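FAD-dependent oxidoreductase (Actinomadura kijaniata, PDB 3M9V) probably acts as a flavin-dependent oxidoreductase on a dTDP-linked sugar in D-kijanose biosynthesis, with the fold of the acyl-CoA dehydrogenases. Local coordinates at residues Leu217-Ser222 against Leu377-Ala382; Val266-Ala271 against Ala306-Ala311. All blocks are in the same frame, centred on the assembly; numbering follows the deposited sequence.

Interaction 1: Leu217-Ser222 against Leu377-Ala382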
loop_
_atom_site.group_PDB
_atom_site.type_symbol
_atom_site.label_atom_id
_atom_site.label_comp_id
_atom_site.label_asym_id
_atom_site.label_seq_id
_atom_site.Cartn_x
_atom_site.Cartn_y
_atom_site.Cartn_z
ATOM N N LEU A 217 -8.851 23.788 3.455
ATOM C CA LEU A 217 -9.527 22.763 2.659
ATOM C C LEU A 217 -10.415 22.051 3.688
ATOM O O LEU A 217 -11.615 21.862 3.465
ATOM C CB LEU A 217 -8.482 21.827 2.048
ATOM C CG LEU A 217 -9.007 20.503 1.467
ATOM C CD1 LEU A 217 -10.041 20.659 0.346
ATOM C CD2 LEU A 217 -7.835 19.616 1.097
ATOM N N GLY A 218 -9.832 21.692 4.837
ATOM C CA GLY A 218 -10.588 21.209 6.001
ATOM C C GLY A 218 -10.253 21.978 7.277
ATOM O O GLY A 218 -9.556 22.995 7.197
ATOM N N MET A 219 -10.696 21.483 8.438
ATOM C CA MET A 219 -10.564 22.163 9.737
ATOM C C MET A 219 -11.087 23.602 9.569
ATOM O O MET A 219 -10.543 24.567 10.125
ATOM C CB MET A 219 -9.130 22.151 10.303
ATOM C CG MET A 219 -8.539 20.755 10.635
ATOM S SD MET A 219 -9.682 19.835 11.724
ATOM C CE MET A 219 -8.761 18.315 11.972
ATOM N N ARG A 220 -12.151 23.725 8.784
ATOM C CA ARG A 220 -12.597 25.041 8.355
ATOM C C ARG A 220 -13.095 25.921 9.493
ATOM O O ARG A 220 -13.005 27.151 9.412
ATOM C CB ARG A 220 -13.564 24.954 7.169
ATOM C CG ARG A 220 -12.823 24.636 5.886
ATOM C CD ARG A 220 -13.807 24.456 4.716
ATOM N NE ARG A 220 -14.621 25.657 4.548
ATOM C CZ ARG A 220 -14.211 26.811 4.023
ATOM N NH1 ARG A 220 -12.977 26.989 3.552
ATOM N NH2 ARG A 220 -15.078 27.814 3.971
ATOM N N ALA A 221 -13.573 25.284 10.553
ATOM C CA ALA A 221 -14.174 26.007 11.664
ATOM C C ALA A 221 -13.194 26.205 12.813
ATOM O O ALA A 221 -13.619 26.644 13.897
ATOM C CB ALA A 221 -15.421 25.296 12.195
ATOM N N SER A 222 -11.915 25.892 12.610
ATOM C CA SER A 222 -10.997 25.808 13.754
ATOM C C SER A 222 -10.378 27.153 14.115
ATOM O O SER A 222 -9.633 27.271 15.106
ATOM C CB SER A 222 -9.852 24.810 13.501
ATOM O OG SER A 222 -9.102 25.206 12.362
ATOM N N LEU A 377 -13.167 13.521 4.884
ATOM C CA LEU A 377 -12.017 13.381 3.996
ATOM C C LEU A 377 -11.111 14.629 3.969
ATOM O O LEU A 377 -9.875 14.540 3.863
ATOM C CB LEU A 377 -12.474 13.034 2.578
ATOM C CG LEU A 377 -11.322 12.868 1.566
ATOM C CD1 LEU A 377 -10.607 11.520 1.770
ATOM C CD2 LEU A 377 -11.822 12.889 0.119
ATOM N N ARG A 378 -11.737 15.802 3.977
ATOM C CA ARG A 378 -10.948 17.023 4.117
ATOM C C ARG A 378 -10.316 17.195 5.491
ATOM O O ARG A 378 -9.141 17.594 5.566
ATOM C CB ARG A 378 -11.814 18.237 3.772
ATOM C CG ARG A 378 -12.324 18.113 2.332
ATOM C CD ARG A 378 -13.118 19.369 1.877
ATOM N NE ARG A 378 -14.504 19.316 2.327
ATOM C CZ ARG A 378 -14.979 20.007 3.368
ATOM N NH1 ARG A 378 -16.251 19.940 3.721
ATOM N NH2 ARG A 378 -14.217 20.836 4.069
ATOM N N ASP A 379 -11.087 16.995 6.561
ATOM C CA ASP A 379 -10.494 17.272 7.875
ATOM C C ASP A 379 -9.368 16.288 8.198
ATOM O O ASP A 379 -8.414 16.620 8.913
ATOM C CB ASP A 379 -11.503 17.145 9.022
ATOM C CG ASP A 379 -12.551 18.225 8.958
ATOM O OD1 ASP A 379 -12.350 19.207 8.229
ATOM O OD2 ASP A 379 -13.580 18.056 9.621
ATOM N N VAL A 380 -9.498 15.056 7.715
ATOM C CA VAL A 380 -8.545 14.029 8.166
ATOM C C VAL A 380 -7.129 14.300 7.638
ATOM O O VAL A 380 -6.174 13.730 8.181
ATOM C CB VAL A 380 -8.953 12.562 7.851
ATOM C CG1 VAL A 380 -8.661 12.251 6.400
ATOM C CG2 VAL A 380 -8.186 11.551 8.741
ATOM N N GLN A 381 -6.988 15.166 6.634
ATOM C CA GLN A 381 -5.685 15.449 6.028
ATOM C C GLN A 381 -4.840 16.407 6.876
ATOM O O GLN A 381 -3.628 16.464 6.683
ATOM C CB GLN A 381 -5.817 16.003 4.600
ATOM C CG GLN A 381 -6.800 15.256 3.658
ATOM C CD GLN A 381 -6.351 13.839 3.329
ATOM O OE1 GLN A 381 -5.162 13.506 3.406
ATOM N NE2 GLN A 381 -7.313 12.976 3.027
ATOM N N ALA A 382 -5.449 17.135 7.814
ATOM C CA ALA A 382 -4.770 18.250 8.476
ATOM C C ALA A 382 -3.556 17.797 9.300
ATOM O O ALA A 382 -2.609 18.554 9.426
ATOM C CB ALA A 382 -5.770 18.949 9.389
HETATM O O HOH W 1 -13.714 21.571 7.883
#
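Met219 and Asp379 are joined by a hydrogen bond between the loop 217-222 and the segment 377-382, on helix 372-379. Met219 N donates to Asp379 OD1 at 2.8 Å, a nearly straight bond (165°) that arrives from above the carboxylate plane rather than within it. The same OD1 takes a second bond from a water, which in turn accepts from Arg220 N, so one carboxylate oxygen holds two successive stations of the loop.

Packing is tight around these bonds. Gly218 CA lies 3.5 Å from Asp379 OD1 and 3.9 Å from Arg378 CB. On the apolar side, Met219 presses CG to within 3.5 Å of Ala382 CB; the bend at chi2 (-53°) then carries Met219 CE back to Asp379 O, 3.5 Å away. Arg378 belongs to this close-packed part as well: it lays its CD beside Leu217 CD1 at 3.7 Å, and its NH2 donates to Leu217 O (2.9 Å) with the oxygen at the edge of the guanidinium, in its plane. Arg378 NH1 forms a salt bridge with Asp46 OD2, and Tyr367 of a second subunit bonds to Arg378 O.

The loose side is Arg220, partly exposed, which adds little more than its CD against Arg378 NH2. Its NE donates to the backbone oxygen of Asp46, and its NH1 pairs with Asp215.

The FMN-binding residues Ser173 and Phe385 lie near this junction of middle and C-terminal regions. Helix 96-118 packs on Met219 and Asp379, Tyr267 of helix 264-283 touches Met219 and Ala382, and the loop itself links strands 208-210 and 225-234.

Interaction 2: Val266-Ala271 against Ala306-Ala311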
loop_
_atom_site.group_PDB
_atom_site.type_symbol
_atom_site.label_atom_id
_atom_site.label_comp_id
_atom_site.label_asym_id
_atom_site.label_seq_id
_atom_site.Cartn_x
_atom_site.Cartn_y
_atom_site.Cartn_z
ATOM N N VAL A 266 -7.566 13.334 17.856
ATOM C CA VAL A 266 -8.449 14.027 16.900
ATOM C C VAL A 266 -8.631 13.174 15.635
ATOM O O VAL A 266 -9.742 12.868 15.190
ATOM C CB VAL A 266 -7.949 15.449 16.592
ATOM C CG1 VAL A 266 -8.834 16.082 15.492
ATOM C CG2 VAL A 266 -7.984 16.294 17.900
ATOM N N TYR A 267 -7.513 12.694 15.112
ATOM C CA TYR A 267 -7.491 12.010 13.794
ATOM C C TYR A 267 -8.019 10.595 14.012
ATOM O O TYR A 267 -8.719 10.063 13.143
ATOM C CB TYR A 267 -6.080 12.068 13.188
ATOM C CG TYR A 267 -5.716 13.537 13.051
ATOM C CD1 TYR A 267 -6.378 14.318 12.099
ATOM C CD2 TYR A 267 -4.757 14.155 13.860
ATOM C CE1 TYR A 267 -6.105 15.687 11.954
ATOM C CE2 TYR A 267 -4.472 15.533 13.716
ATOM C CZ TYR A 267 -5.177 16.278 12.791
ATOM O OH TYR A 267 -4.988 17.616 12.606
ATOM N N VAL A 268 -7.754 10.034 15.192
ATOM C CA VAL A 268 -8.391 8.770 15.515
ATOM C C VAL A 268 -9.923 8.918 15.571
ATOM O O VAL A 268 -10.655 8.032 15.107
ATOM C CB VAL A 268 -7.883 8.136 16.854
ATOM C CG1 VAL A 268 -8.590 6.798 17.076
ATOM C CG2 VAL A 268 -6.343 7.948 16.878
ATOM N N GLY A 269 -10.440 9.999 16.151
ATOM C CA GLY A 269 -11.907 10.185 16.173
ATOM C C GLY A 269 -12.539 10.392 14.812
ATOM O O GLY A 269 -13.627 9.865 14.525
ATOM N N VAL A 270 -11.847 11.138 13.946
ATOM C CA VAL A 270 -12.262 11.266 12.537
ATOM C C VAL A 270 -12.371 9.910 11.832
ATOM O O VAL A 270 -13.387 9.613 11.173
ATOM C CB VAL A 270 -11.361 12.259 11.756
ATOM C CG1 VAL A 270 -11.753 12.303 10.281
ATOM C CG2 VAL A 270 -11.558 13.682 12.336
ATOM N N ALA A 271 -11.344 9.072 11.969
ATOM C CA ALA A 271 -11.455 7.739 11.380
ATOM C C ALA A 271 -12.618 6.940 11.981
ATOM O O ALA A 271 -13.283 6.163 11.292
ATOM C CB ALA A 271 -10.123 6.975 11.566
ATOM N N ALA A 306 -5.490 -1.068 14.658
ATOM C CA ALA A 306 -4.072 -0.772 14.648
ATOM C C ALA A 306 -3.907 0.746 14.828
ATOM O O ALA A 306 -2.971 1.172 15.489
ATOM C CB ALA A 306 -3.424 -1.193 13.293
ATOM N N LEU A 307 -4.795 1.570 14.274
ATOM C CA LEU A 307 -4.702 3.016 14.475
ATOM C C LEU A 307 -4.849 3.399 15.944
ATOM O O LEU A 307 -4.009 4.095 16.527
ATOM C CB LEU A 307 -5.700 3.782 13.608
ATOM C CG LEU A 307 -5.899 5.287 13.856
ATOM C CD1 LEU A 307 -4.607 5.967 13.373
ATOM C CD2 LEU A 307 -7.026 5.816 12.990
ATOM N N ARG A 308 -5.917 2.923 16.568
ATOM C CA ARG A 308 -6.142 3.113 17.993
ATOM C C ARG A 308 -5.018 2.566 18.877
ATOM O O ARG A 308 -4.647 3.226 19.855
ATOM C CB ARG A 308 -7.474 2.480 18.386
ATOM C CG ARG A 308 -8.691 3.259 17.895
ATOM C CD ARG A 308 -9.927 2.533 18.415
ATOM N NE ARG A 308 -11.131 3.356 18.381
ATOM C CZ ARG A 308 -11.602 4.101 19.384
ATOM N NH1 ARG A 308 -11.010 4.144 20.564
ATOM N NH2 ARG A 308 -12.710 4.813 19.199
ATOM N N ALA A 309 -4.474 1.399 18.520
ATOM C CA ALA A 309 -3.517 0.742 19.407
ATOM C C ALA A 309 -2.247 1.578 19.318
ATOM O O ALA A 309 -1.511 1.639 20.276
ATOM C CB ALA A 309 -3.189 -0.642 18.901
ATOM N N THR A 310 -1.934 2.151 18.160
ATOM C CA THR A 310 -0.661 2.856 17.980
ATOM C C THR A 310 -0.697 4.211 18.700
ATOM O O THR A 310 0.221 4.534 19.433
ATOM C CB THR A 310 -0.395 3.080 16.487
ATOM O OG1 THR A 310 -0.269 1.788 15.893
ATOM C CG2 THR A 310 0.983 3.759 16.279
ATOM N N ALA A 311 -1.757 4.992 18.498
ATOM C CA ALA A 311 -1.949 6.254 19.205
ATOM C C ALA A 311 -2.024 5.994 20.704
ATOM O O ALA A 311 -1.344 6.643 21.501
ATOM C CB ALA A 311 -3.242 6.957 18.707
#
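Two long antiparallel helices of the C-terminal helical bundle characteristic of acyl-CoA dehydrogenases, 264-283 and 291-323, meet here through their segments 266-271 and 306-311. The segment axes approach to 10.3 Å and run at 165° to each other, close to fully antiparallel.

Val268 carries the contact, sending its two methyl groups to different partners. Val268 CG2 sits 3.7 Å from Ala311 CB. More loosely, Val268 CG2 lies 4.1 Å from Leu307 CG, while Val268 CG1 touches Arg308 CG at 3.6 Å. The branches divide in this way because CG1 is anti to the backbone N (chi1 -179°), which leaves CG2 beside that N and facing Leu307 and Ala311.

One turn further along, Ala271 offers its CB to Leu307 CD2 at 3.6 Å. Leu307 therefore lies between Val268 and Ala271; it and the valine pass alongside, pointing opposite ways. Leu307 also touches Val347 and Ala351 of helix 329-362.

Arg308 runs at a slant across Val268. Its aliphatic stem is extended from CG to NE, and CG1 of the valine lies over one face of the guanidinium. The charged end is anchored beyond the two segments: NH1 bonds to Gly15 O near the N-terminus of the model, and NH2 to Gln272 OE1, just past Ala271 on the partner helix.

No hydrogen bond joins the two segments directly, so this level of the pair is held by branched and small apolar groups. The one charged residue is buried, yet it gives its methylenes to the apolar contact, while NH1 and NH2 are bonded to a backbone carbonyl and an amide oxygen, consistent with a buried guanidinium accommodated by neutral acceptors.

In the fold
Both contacts are buried and their centres lie about 16 Å apart, but they do different work. Interaction 2 joins two helices within the C-terminal bundle by apolar packing, whereas interaction 1 ties a loop of the middle region to helix 372-379 with hydrogen bonds, a water and partly exposed arginines. Helix 264-283 connects them: Tyr267 CE1 meets Met219 CE at 3.7 Å, and Val270 CG1 meets Val380 CB at the same distance. Along the chain, interaction 2 is nested inside the loop that interaction 1 closes. Neighbouring subunits differ too: the second subunit borders interaction 1, the third packs against helix 291-323 in interaction 2.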